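PDB 3T7K: regulator of Ty1 transposition protein 107, which binds histone H2A phosphorylated in response to DNA damage through its C-terminal tandem BRCT repeats, and so takes part in DNA damage repair. Local coordinates for residues Val26-Phe31 against Ile63-Ile68; Lys59-Phe64 against Pro82-Leu87; Lys73-Leu78 against Glu234-Leu239. All coordinates share one frame; numbering follows the deposited sequence.

Contact 1: Val26-Phe31 against Ile63-Ile68; sequences VCTGCF and IFAPKI
C27 and F64 sit opposite each other in parallel strands, their CA atoms 4.6 Å apart, where the backbone from V26 to T28 runs beside that from I63 to A65. F64 supplies both bonds that hold them: its N-H points almost straight to V26 O at 3.0 Å, and its carbonyl receives the N-H of T28. Just past this second bond, T28 O faces A65 CA in a CA-H...O contact.

C27 and F64 share one face of the strand pair. C27 SG lies against F64 CB and CD2, oblique to the ring, in a sulfur-aromatic contact 5.1 Å from the centroid. From the loop that follows, C30 SG comes to 3.2 Å from F64 O and also touches F64 CB. V26 and I63 lie on the other face, with V26 CG2 3.9 Å from I63 CD1. Just beyond the strands, T28 CG2 meets the same CD1 of I63 at a tight 3.5 Å and touches A65 CB. In I63, chi1 (172°) sends CG1 off beside the carbonyl carbon, and chi2, unstaggered at 114°, turns CD1 to both neighbours. P66 closes the far end, where its CD rests on the carbonyl oxygens of T28 and G29.

The threonine's torsion (chi1 -175°) divides its two branches: CG2 goes to the packing, while OG1 binds a modified side chain of the bound peptide and T71 OG1. G29 N, at a positive-phi residue, hydrogen-bonds a modified side chain of the peptide as well. A threonine and glycine directly after the first strand of a parallel sheet, offering hydroxyl and backbone N-H in this way, are characteristic of the phosphopeptide pocket of a tandem BRCT domain.

Contact 2: Lys59-Phe64 against Pro82-Leu87; sequences KLNCIF and PLKFAL
N61 and K84 meet where two neighbouring strands of a parallel BRCT sheet begin, 62-64 and 85-87, which helix 72-77 joins in a beta-alpha-beta crossover. The strand axes are 7° from parallel and 4.8 Å apart.

Backbone bonds do most of the joining. N61 O is gripped twice, by K84 N at 2.7 Å and by F85 N, the first donor tilted 24° from the carbonyl plane. Further on the direction alternates: I63 N donates to F85 O, and L87 N returns a nearly straight bond to I63 O.

Apolar contacts line both faces. C62 SG touches F85 CB and also lies over one face of the F64 ring, toward its rim, while F64 and L87 run side by side in the same direction. On the opposite face I63 CG2 packs on A86 CB at 3.8 Å and on L83 CD1.

The polar side chain of N61 turns to a third strand. Its CG stands between the backbone N and the carbonyl carbon (chi1 62°), and from there OD1 accepts from K24 N while ND2 donates to D22 O, so the amide joins the start of strand 23-27 to this one. The extended aliphatic part of K84 crosses N61 obliquely, its CD 4.0 Å from N61 CB.

Contact 3: Lys73-Leu78 against Glu234-Leu239; sequences KFLKSL and ESIFHL
L75 and F237 make the tight point of this contact, in which helix 72-77 of the first BRCT repeat meets the end of helix 229-237 of the second. L75 CD2 comes within 3.3 Å of F237 CE1, obliquely to the ring, and also reaches CZ. Around this point the packing is of ordinary closeness. L78 CD1 arrives at the edge of the F237 ring, near its plane, 4.0 Å from CD1, and touches I236 CG2, which itself lies 3.7 Å from L75 O. Past the helix end, where L239 turns the chain in a Schellman motif, its CD2 rests on L78 O.

The other side is looser. F74 crosses F237 at about a right angle but only grazes it, CD2 to CE1 at 4.2 Å, and F237 is itself partly exposed. The CB bonds of E234 and H238 point away from 73-78, and H238 is exposed.

With an alanine here in place of F237, a gap would probably open against L75 CD2 and L78 CD1, and F74 would be likely to lose its aromatic neighbour.

No hydrogen bond crosses between these segments. Their cohesion is therefore hydrophobic, consistent with the packing between repeats that fixes their relative orientation in tandem BRCT domains.

How the contacts relate
All three contacts are largely buried, yet each does a different job. Contacts 1 and 2 share I63 and F64, flank strand 62-64 on its two sides, and are held chiefly by backbone hydrogen bonds; a further probable one, from A65 N to L87 O, continues the series between them. Contact 3 belongs to the interface between repeats and relies on side-chain packing. Helix 72-77 connects the two settings: S77 OG packs on I63 CG2, while K73, beside T28, gives its NZ to a modified side chain of the bound peptide. Contact 1 thus lies at the binding site and contact 2 within the first repeat, whereas contact 3 joins the repeats and also reaches the peptide through K73 and L75.

Contact 1: Val26-Phe31 against Ile63-Ile68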
loop_
_atom_site.group_PDB
_atom_site.type_symbol
_atom_site.label_atom_id
_atom_site.label_comp_id
_atom_site.label_asym_id
_atom_site.label_seq_id
_atom_site.Cartn_x
_atom_site.Cartn_y
_atom_site.Cartn_z
ATOM N N VAL C 26 -0.025 -10.401 -14.029
ATOM C CA VAL C 26 -1.019 -10.653 -15.044
ATOM C C VAL C 26 -0.208 -11.074 -16.252
ATOM O O VAL C 26 0.965 -10.751 -16.328
ATOM C CB VAL C 26 -1.912 -9.414 -15.338
ATOM C CG1 VAL C 26 -2.649 -8.996 -14.069
ATOM C CG2 VAL C 26 -1.080 -8.265 -15.872
ATOM N N CYS C 27 -0.806 -11.845 -17.158
ATOM C CA CYS C 27 -0.173 -12.143 -18.431
ATOM C C CYS C 27 -0.889 -11.349 -19.497
ATOM O O CYS C 27 -2.094 -11.119 -19.391
ATOM C CB CYS C 27 -0.326 -13.613 -18.771
ATOM S SG CYS C 27 0.312 -14.675 -17.477
ATOM N N THR C 28 -0.144 -10.938 -20.513
ATOM C CA THR C 28 -0.714 -10.258 -21.671
ATOM C C THR C 28 0.047 -10.822 -22.853
ATOM O O THR C 28 1.262 -11.022 -22.762
ATOM C CB THR C 28 -0.569 -8.715 -21.554
ATOM O OG1 THR C 28 -1.237 -8.067 -22.646
ATOM C CG2 THR C 28 0.898 -8.296 -21.534
ATOM N N GLY C 29 -0.655 -11.140 -23.938
ATOM C CA GLY C 29 -0.012 -11.810 -25.053
ATOM C C GLY C 29 0.393 -13.238 -24.684
ATOM O O GLY C 29 1.262 -13.832 -25.338
ATOM N N CYS C 30 -0.227 -13.785 -23.635
ATOM C CA CYS C 30 0.067 -15.158 -23.190
ATOM C C CYS C 30 -0.934 -15.725 -22.176
ATOM O O CYS C 30 -1.677 -14.974 -21.530
ATOM C CB CYS C 30 1.521 -15.290 -22.686
ATOM S SG CYS C 30 2.145 -14.069 -21.440
ATOM N N PHE C 31 -0.964 -17.057 -22.070
ATOM C CA PHE C 31 -1.767 -17.762 -21.070
ATOM C C PHE C 31 -3.179 -17.205 -20.925
ATOM O O PHE C 31 -3.638 -16.920 -19.813
ATOM C CB PHE C 31 -1.065 -17.708 -19.711
ATOM C CG PHE C 31 0.340 -18.252 -19.720
ATOM C CD1 PHE C 31 0.566 -19.623 -19.672
ATOM C CD2 PHE C 31 1.436 -17.394 -19.736
ATOM C CE1 PHE C 31 1.856 -20.135 -19.651
ATOM C CE2 PHE C 31 2.739 -17.900 -19.714
ATOM C CZ PHE C 31 2.946 -19.277 -19.677
ATOM N N ILE C 63 4.603 -8.648 -14.704
ATOM C CA ILE C 63 3.873 -8.869 -15.938
ATOM C C ILE C 63 4.600 -9.904 -16.761
ATOM O O ILE C 63 5.811 -9.838 -16.902
ATOM C CB ILE C 63 3.723 -7.568 -16.770
ATOM C CG1 ILE C 63 3.128 -7.889 -18.136
ATOM C CG2 ILE C 63 5.057 -6.881 -16.962
ATOM C CD1 ILE C 63 1.761 -7.294 -18.339
ATOM N N PHE C 64 3.857 -10.881 -17.267
ATOM C CA PHE C 64 4.395 -11.849 -18.212
ATOM C C PHE C 64 3.958 -11.467 -19.614
ATOM O O PHE C 64 2.771 -11.296 -19.867
ATOM C CB PHE C 64 3.886 -13.254 -17.892
ATOM C CG PHE C 64 4.420 -13.810 -16.588
ATOM C CD1 PHE C 64 5.705 -14.313 -16.510
ATOM C CD2 PHE C 64 3.633 -13.816 -15.450
ATOM C CE1 PHE C 64 6.200 -14.819 -15.309
ATOM C CE2 PHE C 64 4.120 -14.315 -14.251
ATOM C CZ PHE C 64 5.408 -14.811 -14.183
ATOM N N ALA C 65 4.921 -11.341 -20.518
ATOM C CA ALA C 65 4.640 -10.988 -21.903
ATOM C C ALA C 65 5.827 -11.404 -22.743
ATOM O O ALA C 65 6.966 -11.319 -22.298
ATOM C CB ALA C 65 4.389 -9.473 -22.047
ATOM N N PRO C 66 5.560 -11.865 -23.969
ATOM C CA PRO C 66 6.610 -12.247 -24.922
ATOM C C PRO C 66 7.475 -11.068 -25.340
ATOM O O PRO C 66 8.647 -11.268 -25.663
ATOM C CB PRO C 66 5.820 -12.798 -26.116
ATOM C CG PRO C 66 4.433 -12.271 -25.942
ATOM C CD PRO C 66 4.214 -12.178 -24.466
ATOM N N LYS C 67 6.916 -9.857 -25.322
ATOM C CA LYS C 67 7.656 -8.649 -25.713
ATOM C C LYS C 67 6.891 -7.403 -25.293
ATOM O O LYS C 67 5.738 -7.484 -24.878
ATOM C CB LYS C 67 7.886 -8.609 -27.234
ATOM C CG LYS C 67 6.592 -8.649 -28.047
ATOM C CD LYS C 67 6.843 -8.590 -29.555
ATOM C CE LYS C 67 7.339 -7.215 -29.999
ATOM N NZ LYS C 67 7.237 -7.038 -31.480
ATOM N N ILE C 68 7.531 -6.248 -25.409
ATOM C CA ILE C 68 6.819 -4.992 -25.188
ATOM C C ILE C 68 5.577 -4.938 -26.072
ATOM O O ILE C 68 5.662 -5.038 -27.298
ATOM C CB ILE C 68 7.719 -3.767 -25.432
ATOM C CG1 ILE C 68 8.867 -3.752 -24.422
ATOM C CG2 ILE C 68 6.919 -2.480 -25.310
ATOM C CD1 ILE C 68 9.763 -2.541 -24.546
#

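Contact 2: Lys59-Phe64 against Pro82-Leu87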
loop_
_atom_site.group_PDB
_atom_site.type_symbol
_atom_site.label_atom_id
_atom_site.label_comp_id
_atom_site.label_asym_id
_atom_site.label_seq_id
_atom_site.Cartn_x
_atom_site.Cartn_y
_atom_site.Cartn_z
ATOM N N LYS C 59 -2.183 -5.140 -5.754
ATOM C CA LYS C 59 -0.788 -4.723 -5.726
ATOM C C LYS C 59 0.084 -5.612 -6.604
ATOM O O LYS C 59 1.102 -6.138 -6.154
ATOM C CB LYS C 59 -0.275 -4.724 -4.285
ATOM C CG LYS C 59 -0.879 -3.627 -3.420
ATOM C CD LYS C 59 -0.579 -2.251 -4.012
ATOM C CE LYS C 59 -1.183 -1.137 -3.176
ATOM N NZ LYS C 59 -0.935 0.203 -3.778
ATOM N N LEU C 60 -0.319 -5.786 -7.856
ATOM C CA LEU C 60 0.466 -6.578 -8.787
ATOM C C LEU C 60 1.881 -6.021 -8.850
ATOM O O LEU C 60 2.088 -4.824 -8.662
ATOM C CB LEU C 60 -0.165 -6.560 -10.171
ATOM C CG LEU C 60 -1.652 -6.902 -10.174
ATOM C CD1 LEU C 60 -2.255 -6.677 -11.564
ATOM C CD2 LEU C 60 -1.875 -8.313 -9.714
ATOM N N ASN C 61 2.856 -6.889 -9.102
ATOM C CA ASN C 61 4.239 -6.440 -9.193
ATOM C C ASN C 61 4.946 -7.024 -10.407
ATOM O O ASN C 61 6.132 -6.807 -10.607
ATOM C CB ASN C 61 5.005 -6.784 -7.904
ATOM C CG ASN C 61 5.086 -8.289 -7.643
ATOM O OD1 ASN C 61 4.841 -9.098 -8.531
ATOM N ND2 ASN C 61 5.431 -8.663 -6.410
ATOM N N CYS C 62 4.212 -7.758 -11.230
ATOM C CA CYS C 62 4.833 -8.509 -12.304
ATOM C C CYS C 62 3.964 -8.566 -13.548
ATOM O O CYS C 62 2.738 -8.556 -13.474
ATOM C CB CYS C 62 5.121 -9.934 -11.809
ATOM S SG CYS C 62 5.884 -11.029 -13.013
ATOM N N ILE C 63 4.603 -8.648 -14.704
ATOM C CA ILE C 63 3.873 -8.869 -15.938
ATOM C C ILE C 63 4.600 -9.904 -16.761
ATOM O O ILE C 63 5.811 -9.838 -16.902
ATOM C CB ILE C 63 3.723 -7.568 -16.770
ATOM C CG1 ILE C 63 3.128 -7.889 -18.136
ATOM C CG2 ILE C 63 5.057 -6.881 -16.962
ATOM C CD1 ILE C 63 1.761 -7.294 -18.339
ATOM N N PHE C 64 3.857 -10.881 -17.267
ATOM C CA PHE C 64 4.395 -11.849 -18.212
ATOM C C PHE C 64 3.958 -11.467 -19.614
ATOM O O PHE C 64 2.771 -11.296 -19.867
ATOM C CB PHE C 64 3.886 -13.254 -17.892
ATOM C CG PHE C 64 4.420 -13.810 -16.588
ATOM C CD1 PHE C 64 5.705 -14.313 -16.510
ATOM C CD2 PHE C 64 3.633 -13.816 -15.450
ATOM C CE1 PHE C 64 6.200 -14.819 -15.309
ATOM C CE2 PHE C 64 4.120 -14.315 -14.251
ATOM C CZ PHE C 64 5.408 -14.811 -14.183
ATOM N N PRO C 82 5.478 -1.045 -6.789
ATOM C CA PRO C 82 6.066 -0.806 -8.104
ATOM C C PRO C 82 5.933 -2.018 -9.001
ATOM O O PRO C 82 5.499 -3.085 -8.551
ATOM C CB PRO C 82 7.538 -0.608 -7.768
ATOM C CG PRO C 82 7.759 -1.615 -6.631
ATOM C CD PRO C 82 6.447 -1.663 -5.860
ATOM N N LEU C 83 6.334 -1.862 -10.260
ATOM C CA LEU C 83 6.543 -3.012 -11.120
ATOM C C LEU C 83 7.908 -3.541 -10.754
ATOM O O LEU C 83 8.863 -2.783 -10.701
ATOM C CB LEU C 83 6.537 -2.623 -12.596
ATOM C CG LEU C 83 6.880 -3.753 -13.571
ATOM C CD1 LEU C 83 5.784 -4.827 -13.602
ATOM C CD2 LEU C 83 7.118 -3.201 -14.965
ATOM N N LYS C 84 8.005 -4.837 -10.486
ATOM C CA LYS C 84 9.274 -5.402 -10.049
ATOM C C LYS C 84 9.864 -6.300 -11.108
ATOM O O LYS C 84 11.076 -6.396 -11.251
ATOM C CB LYS C 84 9.071 -6.192 -8.752
ATOM C CG LYS C 84 8.789 -5.297 -7.563
ATOM C CD LYS C 84 8.601 -6.063 -6.266
ATOM C CE LYS C 84 8.295 -5.086 -5.135
ATOM N NZ LYS C 84 7.996 -5.767 -3.840
ATOM N N PHE C 85 8.997 -6.971 -11.851
ATOM C CA PHE C 85 9.459 -7.918 -12.837
ATOM C C PHE C 85 8.623 -7.824 -14.099
ATOM O O PHE C 85 7.412 -7.698 -14.043
ATOM C CB PHE C 85 9.385 -9.336 -12.280
ATOM C CG PHE C 85 10.272 -9.573 -11.088
ATOM C CD1 PHE C 85 11.626 -9.824 -11.252
ATOM C CD2 PHE C 85 9.744 -9.574 -9.810
ATOM C CE1 PHE C 85 12.435 -10.065 -10.151
ATOM C CE2 PHE C 85 10.548 -9.819 -8.703
ATOM C CZ PHE C 85 11.890 -10.061 -8.875
ATOM N N ALA C 86 9.290 -7.897 -15.238
ATOM C CA ALA C 86 8.614 -7.919 -16.518
ATOM C C ALA C 86 9.247 -9.096 -17.206
ATOM O O ALA C 86 10.382 -9.017 -17.649
ATOM C CB ALA C 86 8.878 -6.622 -17.285
ATOM N N LEU C 87 8.527 -10.205 -17.265
ATOM C CA LEU C 87 9.162 -11.479 -17.571
ATOM C C LEU C 87 8.560 -12.153 -18.787
ATOM O O LEU C 87 7.351 -12.108 -18.998
ATOM C CB LEU C 87 9.035 -12.417 -16.371
ATOM C CG LEU C 87 9.801 -12.024 -15.114
ATOM C CD1 LEU C 87 9.564 -13.078 -14.043
ATOM C CD2 LEU C 87 11.289 -11.876 -15.392
HETATM O O HOH W 1 4.127 -3.863 -6.550
#

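Contact 3: Lys73-Leu78 against Glu234-Leu239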
loop_
_atom_site.group_PDB
_atom_site.type_symbol
_atom_site.label_atom_id
_atom_site.label_comp_id
_atom_site.label_asym_id
_atom_site.label_seq_id
_atom_site.Cartn_x
_atom_site.Cartn_y
_atom_site.Cartn_z
ATOM N N LYS C 73 -3.122 -4.219 -20.710
ATOM C CA LYS C 73 -2.426 -4.834 -19.580
ATOM C C LYS C 73 -0.968 -4.429 -19.503
ATOM O O LYS C 73 -0.483 -4.045 -18.433
ATOM C CB LYS C 73 -2.543 -6.354 -19.634
ATOM C CG LYS C 73 -3.756 -6.889 -18.916
ATOM C CD LYS C 73 -3.831 -8.398 -19.082
ATOM C CE LYS C 73 -4.867 -9.001 -18.166
ATOM N NZ LYS C 73 -5.181 -10.393 -18.590
ATOM N N PHE C 74 -0.266 -4.513 -20.632
ATOM C CA PHE C 74 1.114 -4.075 -20.656
ATOM C C PHE C 74 1.255 -2.608 -20.255
ATOM O O PHE C 74 2.092 -2.276 -19.433
ATOM C CB PHE C 74 1.781 -4.313 -22.010
ATOM C CG PHE C 74 3.269 -4.384 -21.915
ATOM C CD1 PHE C 74 3.903 -5.599 -21.684
ATOM C CD2 PHE C 74 4.036 -3.232 -21.968
ATOM C CE1 PHE C 74 5.281 -5.672 -21.558
ATOM C CE2 PHE C 74 5.416 -3.298 -21.846
ATOM C CZ PHE C 74 6.039 -4.528 -21.638
ATOM N N LEU C 75 0.438 -1.730 -20.835
ATOM C CA LEU C 75 0.578 -0.304 -20.550
ATOM C C LEU C 75 0.289 -0.030 -19.087
ATOM O O LEU C 75 0.940 0.813 -18.452
ATOM C CB LEU C 75 -0.366 0.517 -21.434
ATOM C CG LEU C 75 -0.044 0.444 -22.926
ATOM C CD1 LEU C 75 -1.163 1.089 -23.749
ATOM C CD2 LEU C 75 1.283 1.100 -23.201
ATOM N N LYS C 76 -0.697 -0.739 -18.548
ATOM C CA LYS C 76 -1.057 -0.553 -17.145
ATOM C C LYS C 76 0.006 -1.116 -16.217
ATOM O O LYS C 76 0.215 -0.595 -15.118
ATOM C CB LYS C 76 -2.402 -1.193 -16.817
ATOM C CG LYS C 76 -3.613 -0.291 -17.053
ATOM C CD LYS C 76 -4.900 -1.090 -16.839
ATOM C CE LYS C 76 -6.140 -0.226 -16.970
ATOM N NZ LYS C 76 -7.370 -1.040 -16.754
ATOM N N SER C 77 0.668 -2.190 -16.643
ATOM C CA SER C 77 1.689 -2.781 -15.786
ATOM C C SER C 77 2.745 -1.721 -15.477
ATOM O O SER C 77 3.431 -1.790 -14.453
ATOM C CB SER C 77 2.333 -3.993 -16.448
ATOM O OG SER C 77 3.339 -3.599 -17.357
ATOM N N LEU C 78 2.867 -0.725 -16.354
ATOM C CA LEU C 78 3.851 0.336 -16.133
ATOM C C LEU C 78 3.412 1.352 -15.079
ATOM O O LEU C 78 4.146 2.293 -14.773
ATOM C CB LEU C 78 4.252 1.015 -17.448
ATOM C CG LEU C 78 5.181 0.098 -18.251
ATOM C CD1 LEU C 78 5.240 0.487 -19.718
ATOM C CD2 LEU C 78 6.585 0.082 -17.623
ATOM N N GLU C 234 4.010 6.446 -26.180
ATOM C CA GLU C 234 5.447 6.634 -26.069
ATOM C C GLU C 234 5.836 7.169 -24.696
ATOM O O GLU C 234 6.842 6.742 -24.137
ATOM C CB GLU C 234 5.987 7.566 -27.160
ATOM C CG GLU C 234 6.017 6.939 -28.538
ATOM O OE1 GLU C 234 7.915 5.548 -28.183
ATOM O OE2 GLU C 234 6.076 4.603 -28.933
ATOM N N SER C 235 5.056 8.110 -24.160
ATOM C CA SER C 235 5.331 8.633 -22.824
ATOM C C SER C 235 5.275 7.499 -21.784
ATOM O O SER C 235 6.091 7.453 -20.879
ATOM C CB SER C 235 4.335 9.724 -22.443
ATOM O OG SER C 235 4.318 10.762 -23.408
ATOM N N ILE C 236 4.310 6.597 -21.925
ATOM C CA ILE C 236 4.151 5.517 -20.966
ATOM C C ILE C 236 5.322 4.540 -21.059
ATOM O O ILE C 236 5.895 4.175 -20.045
ATOM C CB ILE C 236 2.810 4.803 -21.137
ATOM C CG1 ILE C 236 1.675 5.744 -20.740
ATOM C CG2 ILE C 236 2.753 3.536 -20.272
ATOM C CD1 ILE C 236 0.323 5.314 -21.264
ATOM N N PHE C 237 5.695 4.154 -22.275
ATOM C CA PHE C 237 6.835 3.255 -22.483
ATOM C C PHE C 237 8.133 3.823 -21.950
ATOM O O PHE C 237 9.023 3.075 -21.574
ATOM C CB PHE C 237 7.028 2.939 -23.963
ATOM C CG PHE C 237 6.016 2.002 -24.506
ATOM C CD1 PHE C 237 5.272 1.212 -23.656
ATOM C CD2 PHE C 237 5.797 1.917 -25.871
ATOM C CE1 PHE C 237 4.327 0.342 -24.152
ATOM C CE2 PHE C 237 4.856 1.055 -26.376
ATOM C CZ PHE C 237 4.118 0.262 -25.513
ATOM N N HIS C 238 8.250 5.149 -21.950
ATOM C CA HIS C 238 9.432 5.818 -21.425
ATOM C C HIS C 238 9.217 6.285 -19.990
ATOM O O HIS C 238 10.126 6.844 -19.376
ATOM C CB HIS C 238 9.772 7.039 -22.287
ATOM C CG HIS C 238 10.280 6.699 -23.653
ATOM N ND1 HIS C 238 10.005 7.466 -24.763
ATOM C CD2 HIS C 238 11.061 5.678 -24.084
ATOM C CE1 HIS C 238 10.581 6.928 -25.823
ATOM N NE2 HIS C 238 11.233 5.846 -25.438
ATOM N N LEU C 239 8.009 6.088 -19.466
ATOM C CA LEU C 239 7.615 6.707 -18.199
ATOM C C LEU C 239 8.111 8.153 -18.082
ATOM O O LEU C 239 8.520 8.609 -17.012
ATOM C CB LEU C 239 8.075 5.869 -17.005
ATOM C CG LEU C 239 7.240 4.597 -16.853
ATOM C CD1 LEU C 239 7.593 3.845 -15.564
ATOM C CD2 LEU C 239 5.781 4.966 -16.866
#